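Local coordinates for protein cytochrome P450 (Novosphingobium aromaticivorans, PDB 3OFT) that is a cytochrome P450, a haem protein, here with protoporphyrin IX containing iron and (2R,5R)-hexane-2,5-diol bound, at residues 30-40 with 50-60. Residues are numbered along the deposited sequence; the frame is centred on the assembly and turned at random.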
ATOM      1  N   TRP A  30       9.461  11.863  -7.621  1.00 11.67           N
ATOM      2  CA  TRP A  30       8.126  12.449  -7.608  1.00 10.75           C
ATOM      3  C   TRP A  30       8.124  13.920  -7.241  1.00 11.51           C
ATOM      4  O   TRP A  30       7.395  14.722  -7.838  1.00 11.28           O
ATOM      5  CB  TRP A  30       7.257  11.657  -6.627  1.00 10.06           C
ATOM      6  CG  TRP A  30       6.636  10.504  -7.322  1.00 10.84           C
ATOM      7  CD1 TRP A  30       7.045   9.178  -7.310  1.00 12.16           C
ATOM      8  CD2 TRP A  30       5.526  10.581  -8.205  1.00 11.61           C
ATOM      9  NE1 TRP A  30       6.211   8.434  -8.136  1.00 11.69           N
ATOM     10  CE2 TRP A  30       5.271   9.270  -8.688  1.00 13.55           C
ATOM     11  CE3 TRP A  30       4.704  11.642  -8.634  1.00 10.61           C
ATOM     12  CZ2 TRP A  30       4.194   8.984  -9.564  1.00 10.71           C
ATOM     13  CZ3 TRP A  30       3.660  11.359  -9.522  1.00 12.03           C
ATOM     14  CH2 TRP A  30       3.411  10.047  -9.967  1.00 12.35           C
ATOM     15  N   LYS A  31       8.959  14.282  -6.273  1.00 11.34           N
ATOM     16  CA  LYS A  31       9.020  15.674  -5.831  1.00 13.48           C
ATOM     17  C   LYS A  31       9.504  16.682  -6.881  1.00 14.17           C
ATOM     18  O   LYS A  31       9.274  17.882  -6.711  1.00 14.04           O
ATOM     19  CB  LYS A  31       9.839  15.817  -4.528  1.00 13.71           C
ATOM     20  CG  LYS A  31       9.016  15.379  -3.304  1.00 16.32           C
ATOM     21  CD  LYS A  31       9.774  15.542  -1.987  1.00 19.76           C
ATOM     22  CE  LYS A  31       9.894  17.014  -1.589  1.00 22.73           C
ATOM     23  NZ  LYS A  31       9.870  17.203  -0.083  1.00 22.80           N
ATOM     24  N   THR A  32      10.133  16.209  -7.953  1.00 14.09           N
ATOM     25  CA  THR A  32      10.470  17.085  -9.088  1.00 15.03           C
ATOM     26  C   THR A  32       9.225  17.826  -9.588  1.00 15.47           C
ATOM     27  O   THR A  32       9.328  18.974 -10.071  1.00 13.97           O
ATOM     28  CB  THR A  32      11.063  16.331 -10.272  1.00 15.77           C
ATOM     29  OG1 THR A  32      10.107  15.365 -10.752  1.00 16.30           O
ATOM     30  CG2 THR A  32      12.331  15.623  -9.867  1.00 15.43           C
ATOM     31  N   LEU A  33       8.054  17.197  -9.444  1.00 13.58           N
ATOM     32  CA  LEU A  33       6.814  17.803  -9.921  1.00 13.84           C
ATOM     33  C   LEU A  33       6.349  19.009  -9.103  1.00 13.69           C
ATOM     34  O   LEU A  33       5.524  19.778  -9.567  1.00 14.66           O
ATOM     35  CB  LEU A  33       5.662  16.769 -10.011  1.00 13.98           C
ATOM     36  CG  LEU A  33       5.744  15.684 -11.091  1.00 14.09           C
ATOM     37  CD1 LEU A  33       4.487  14.789 -10.994  1.00 13.49           C
ATOM     38  CD2 LEU A  33       5.831  16.320 -12.483  1.00 14.56           C
ATOM     39  N   LEU A  34       6.826  19.145  -7.868  1.00 14.05           N
ATOM     40  CA  LEU A  34       6.475  20.307  -7.061  1.00 16.68           C
ATOM     41  C   LEU A  34       7.021  21.631  -7.643  1.00 18.02           C
ATOM     42  O   LEU A  34       6.543  22.745  -7.270  1.00 18.82           O
ATOM     43  CB  LEU A  34       7.026  20.116  -5.653  1.00 16.17           C
ATOM     44  CG  LEU A  34       6.130  19.488  -4.575  1.00 18.55           C
ATOM     45  CD1 LEU A  34       4.813  18.918  -4.966  1.00 14.01           C
ATOM     46  CD2 LEU A  34       6.899  18.667  -3.458  1.00 16.31           C
ATOM     47  N   ASP A  35       7.991  21.511  -8.542  1.00 19.59           N
ATOM     48  CA  ASP A  35       8.559  22.687  -9.243  1.00 22.06           C
ATOM     49  C   ASP A  35       7.725  23.193 -10.427  1.00 22.00           C
ATOM     50  O   ASP A  35       8.080  24.207 -11.065  1.00 22.88           O
ATOM     51  CB  ASP A  35       9.986  22.407  -9.720  1.00 22.97           C
ATOM     52  CG  ASP A  35      10.927  22.035  -8.584  1.00 29.79           C
ATOM     53  OD1 ASP A  35      11.992  21.434  -8.872  1.00 34.50           O
ATOM     54  OD2 ASP A  35      10.594  22.311  -7.408  1.00 33.59           O
ATOM     55  N   GLY A  36       6.633  22.501 -10.740  1.00 21.12           N
ATOM     56  CA  GLY A  36       5.772  22.905 -11.855  1.00 19.12           C
ATOM     57  C   GLY A  36       4.358  23.187 -11.437  1.00 18.44           C
ATOM     58  O   GLY A  36       4.084  23.327 -10.257  1.00 18.69           O
ATOM     59  N   PRO A  37       3.423  23.263 -12.411  1.00 17.92           N
ATOM     60  CA  PRO A  37       2.002  23.448 -12.139  1.00 17.05           C
ATOM     61  C   PRO A  37       1.432  22.339 -11.205  1.00 16.91           C
ATOM     62  O   PRO A  37       1.944  21.215 -11.197  1.00 16.64           O
ATOM     63  CB  PRO A  37       1.368  23.378 -13.534  1.00 17.47           C
ATOM     64  CG  PRO A  37       2.498  23.692 -14.505  1.00 17.37           C
ATOM     65  CD  PRO A  37       3.718  23.142 -13.851  1.00 17.59           C
ATOM     66  N   GLY A  38       0.417  22.677 -10.422  1.00 15.87           N
ATOM     67  CA  GLY A  38      -0.165  21.758  -9.443  1.00 15.51           C
ATOM     68  C   GLY A  38      -1.048  20.679 -10.040  1.00 15.02           C
ATOM     69  O   GLY A  38      -1.510  19.788  -9.322  1.00 15.02           O
ATOM     70  N   LEU A  39      -1.307  20.777 -11.345  1.00 13.37           N
ATOM     71  CA  LEU A  39      -2.084  19.759 -12.091  1.00 13.40           C
ATOM     72  C   LEU A  39      -1.558  19.767 -13.507  1.00 13.26           C
ATOM     73  O   LEU A  39      -1.640  20.808 -14.183  1.00 15.07           O
ATOM     74  CB  LEU A  39      -3.590  20.070 -12.038  1.00 13.78           C
ATOM     75  CG  LEU A  39      -4.649  19.086 -12.525  1.00 14.97           C
ATOM     76  CD1 LEU A  39      -4.439  17.666 -11.989  1.00 13.19           C
ATOM     77  CD2 LEU A  39      -6.054  19.591 -12.101  1.00 15.81           C
ATOM     78  N   VAL A  40      -0.932  18.660 -13.918  1.00 12.65           N
ATOM     79  CA  VAL A  40      -0.235  18.554 -15.221  1.00 11.89           C
ATOM     80  C   VAL A  40      -0.877  17.440 -16.052  1.00 12.62           C
ATOM     81  O   VAL A  40      -1.550  16.547 -15.501  1.00 11.87           O
ATOM     82  CB  VAL A  40       1.326  18.340 -15.074  1.00 11.65           C
ATOM     83  CG1 VAL A  40       1.991  19.586 -14.501  1.00 12.41           C
ATOM     84  CG2 VAL A  40       1.688  17.119 -14.212  1.00 10.71           C
ATOM     85  N   ILE A  50      -2.031  14.388 -13.834  1.00  9.19           N
ATOM     86  CA  ILE A  50      -1.321  14.028 -12.604  1.00 10.94           C
ATOM     87  C   ILE A  50      -1.489  15.181 -11.601  1.00 11.29           C
ATOM     88  O   ILE A  50      -1.176  16.362 -11.920  1.00 11.53           O
ATOM     89  CB  ILE A  50       0.201  13.770 -12.799  1.00 10.73           C
ATOM     90  CG1 ILE A  50       0.489  12.629 -13.780  1.00 10.46           C
ATOM     91  CG2 ILE A  50       0.849  13.519 -11.428  1.00 11.34           C
ATOM     92  CD1 ILE A  50       1.984  12.528 -14.290  1.00  8.87           C
ATOM     93  N   ALA A  51      -1.978  14.874 -10.400  1.00 10.96           N
ATOM     94  CA  ALA A  51      -2.085  15.912  -9.374  1.00 11.30           C
ATOM     95  C   ALA A  51      -0.677  16.109  -8.801  1.00 12.67           C
ATOM     96  O   ALA A  51      -0.049  15.141  -8.414  1.00 13.38           O
ATOM     97  CB  ALA A  51      -3.061  15.512  -8.310  1.00 11.77           C
ATOM     98  N   ALA A  52      -0.188  17.355  -8.770  1.00 13.67           N
ATOM     99  CA  ALA A  52       1.226  17.624  -8.560  1.00 14.31           C
ATOM    100  C   ALA A  52       1.483  18.662  -7.472  1.00 14.54           C
ATOM    101  O   ALA A  52       2.549  19.263  -7.418  1.00 16.93           O
ATOM    102  CB  ALA A  52       1.892  18.034  -9.889  1.00 14.08           C
ATOM    103  N   ARG A  53       0.495  18.876  -6.624  1.00 14.69           N
ATOM    104  CA  ARG A  53       0.667  19.741  -5.446  1.00 14.09           C
ATOM    105  C   ARG A  53      -0.245  19.214  -4.380  1.00 12.65           C
ATOM    106  O   ARG A  53      -1.349  18.707  -4.671  1.00 10.95           O
ATOM    107  CB  ARG A  53       0.276  21.187  -5.774  1.00 13.96           C
ATOM    108  CG  ARG A  53       0.656  22.223  -4.681  1.00 18.73           C
ATOM    109  CD  ARG A  53      -0.448  23.291  -4.624  1.00 25.24           C
ATOM    110  NE  ARG A  53      -0.498  23.926  -5.907  1.00 25.30           N
ATOM    111  CZ  ARG A  53      -1.562  24.408  -6.526  1.00 23.85           C
ATOM    112  NH1 ARG A  53      -2.781  24.383  -6.011  1.00 26.29           N
ATOM    113  NH2 ARG A  53      -1.363  24.929  -7.702  1.00 24.85           N
ATOM    114  N   GLY A  54       0.194  19.363  -3.129  1.00 11.86           N
ATOM    115  CA  GLY A  54      -0.501  18.756  -2.006  1.00 12.72           C
ATOM    116  C   GLY A  54      -1.983  19.014  -1.938  1.00 13.32           C
ATOM    117  O   GLY A  54      -2.751  18.091  -1.731  1.00 12.05           O
ATOM    118  N   ASP A  55      -2.395  20.272  -2.051  1.00 13.23           N
ATOM    119  CA  ASP A  55      -3.817  20.585  -1.875  1.00 14.71           C
ATOM    120  C   ASP A  55      -4.693  19.986  -2.982  1.00 13.57           C
ATOM    121  O   ASP A  55      -5.830  19.608  -2.724  1.00 15.26           O
ATOM    122  CB  ASP A  55      -4.080  22.098  -1.798  1.00 15.81           C
ATOM    123  CG  ASP A  55      -3.579  22.839  -3.013  1.00 20.10           C
ATOM    124  OD1 ASP A  55      -2.380  22.740  -3.303  1.00 26.88           O
ATOM    125  OD2 ASP A  55      -4.365  23.540  -3.689  1.00 27.45           O
ATOM    126  N   VAL A  56      -4.139  19.873  -4.192  1.00 12.49           N
ATOM    127  CA  VAL A  56      -4.837  19.283  -5.337  1.00 11.06           C
ATOM    128  C   VAL A  56      -4.974  17.774  -5.143  1.00 10.23           C
ATOM    129  O   VAL A  56      -6.056  17.230  -5.300  1.00 10.13           O
ATOM    130  CB  VAL A  56      -4.112  19.632  -6.680  1.00 11.41           C
ATOM    131  CG1 VAL A  56      -4.856  19.010  -7.866  1.00 11.92           C
ATOM    132  CG2 VAL A  56      -4.051  21.173  -6.843  1.00 12.16           C
ATOM    133  N   VAL A  57      -3.879  17.110  -4.751  1.00 10.01           N
ATOM    134  CA  VAL A  57      -3.891  15.649  -4.461  1.00  9.25           C
ATOM    135  C   VAL A  57      -4.953  15.382  -3.457  1.00  8.87           C
ATOM    136  O   VAL A  57      -5.839  14.512  -3.657  1.00  9.11           O
ATOM    137  CB  VAL A  57      -2.546  15.142  -3.854  1.00  9.53           C
ATOM    138  CG1 VAL A  57      -2.649  13.625  -3.424  1.00 11.12           C
ATOM    139  CG2 VAL A  57      -1.435  15.287  -4.868  1.00 10.36           C
ATOM    140  N   ARG A  58      -4.898  16.139  -2.354  1.00  9.93           N
ATOM    141  CA  ARG A  58      -5.839  15.904  -1.256  1.00  9.92           C
ATOM    142  C   ARG A  58      -7.332  16.143  -1.653  1.00 10.48           C
ATOM    143  O   ARG A  58      -8.239  15.352  -1.283  1.00 10.70           O
ATOM    144  CB  ARG A  58      -5.435  16.746  -0.037  1.00 10.24           C
ATOM    145  CG  ARG A  58      -6.294  16.536   1.151  1.00 11.84           C
ATOM    146  CD  ARG A  58      -5.981  15.224   1.828  1.00 10.70           C
ATOM    147  NE  ARG A  58      -6.674  15.155   3.126  1.00 12.22           N
ATOM    148  CZ  ARG A  58      -6.356  14.315   4.109  1.00 10.92           C
ATOM    149  NH1 ARG A  58      -5.359  13.468   3.948  1.00  8.91           N
ATOM    150  NH2 ARG A  58      -7.055  14.310   5.236  1.00 12.74           N
ATOM    151  N   GLU A  59      -7.600  17.213  -2.389  1.00 11.67           N
ATOM    152  CA  GLU A  59      -8.969  17.548  -2.789  1.00 11.93           C
ATOM    153  C   GLU A  59      -9.551  16.543  -3.789  1.00 11.61           C
ATOM    154  O   GLU A  59     -10.696  16.102  -3.662  1.00 12.52           O
ATOM    155  CB  GLU A  59      -9.090  18.989  -3.309  1.00 14.45           C
ATOM    156  CG  GLU A  59      -8.599  19.227  -4.742  1.00 21.91           C
ATOM    157  CD  GLU A  59      -8.963  20.602  -5.301  1.00 30.25           C
ATOM    158  OE1 GLU A  59      -8.392  20.965  -6.356  1.00 33.61           O
ATOM    159  OE2 GLU A  59      -9.801  21.307  -4.688  1.00 33.84           O
ATOM    160  N   LEU A  60      -8.779  16.177  -4.794  1.00  9.17           N
ATOM    161  CA  LEU A  60      -9.317  15.264  -5.822  1.00 10.22           C
ATOM    162  C   LEU A  60      -9.503  13.831  -5.310  1.00  9.30           C
ATOM    163  O   LEU A  60     -10.444  13.136  -5.700  1.00 10.21           O
ATOM    164  CB  LEU A  60      -8.328  15.247  -6.973  1.00  9.15           C
ATOM    165  CG  LEU A  60      -8.487  16.230  -8.137  1.00 13.31           C
ATOM    166  CD1 LEU A  60      -9.503  17.380  -8.031  1.00 16.09           C
ATOM    167  CD2 LEU A  60      -7.154  16.469  -8.975  1.00  7.95           C
TER
HETATM  168  O   HOH W   1       3.018  21.783  -8.026  1.00 17.47           O
HETATM  169  O   HOH W   2       2.006  24.449  -8.295  1.00 34.74           O
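V40 and I50 form a hydrogen-bonded antiparallel pair in the beta hairpin of strands 39-42 and 48-51, part of the mixed sheet of this P450 fold. They exchange two backbone bonds, I50 N to V40 O (2.8 Å) and V40 N to I50 O. Past the non-hydrogen-bonded pair L39-A51, A52 N reaches G38 O at 2.8 Å from above the carbonyl plane. V40 and I50 face the helical part of 30-40. I50 CG2 lies 3.9 Å from L33 CD1 and also meets the edge of the W30 ring through CZ3. L33 CB packs against A52 CB. On the other sheet face, L39 holds CG anti to the backbone N (chi1 -170°), which carries CD1 to within 4.2 Å of L60 CD2 of helix 54-62. V291 and A293 also pack on L60. R53, the N-cap residue of that helix, lays CB 3.7 Å from G38 CA. Its guanidinium pairs with D55 through NH1 and with D294 through NH2, which ties it to the region after strand 291-293. Water 1 bridges the two segments, donating to G36 O and, at 2.6 Å, to A52 O, just before the helix.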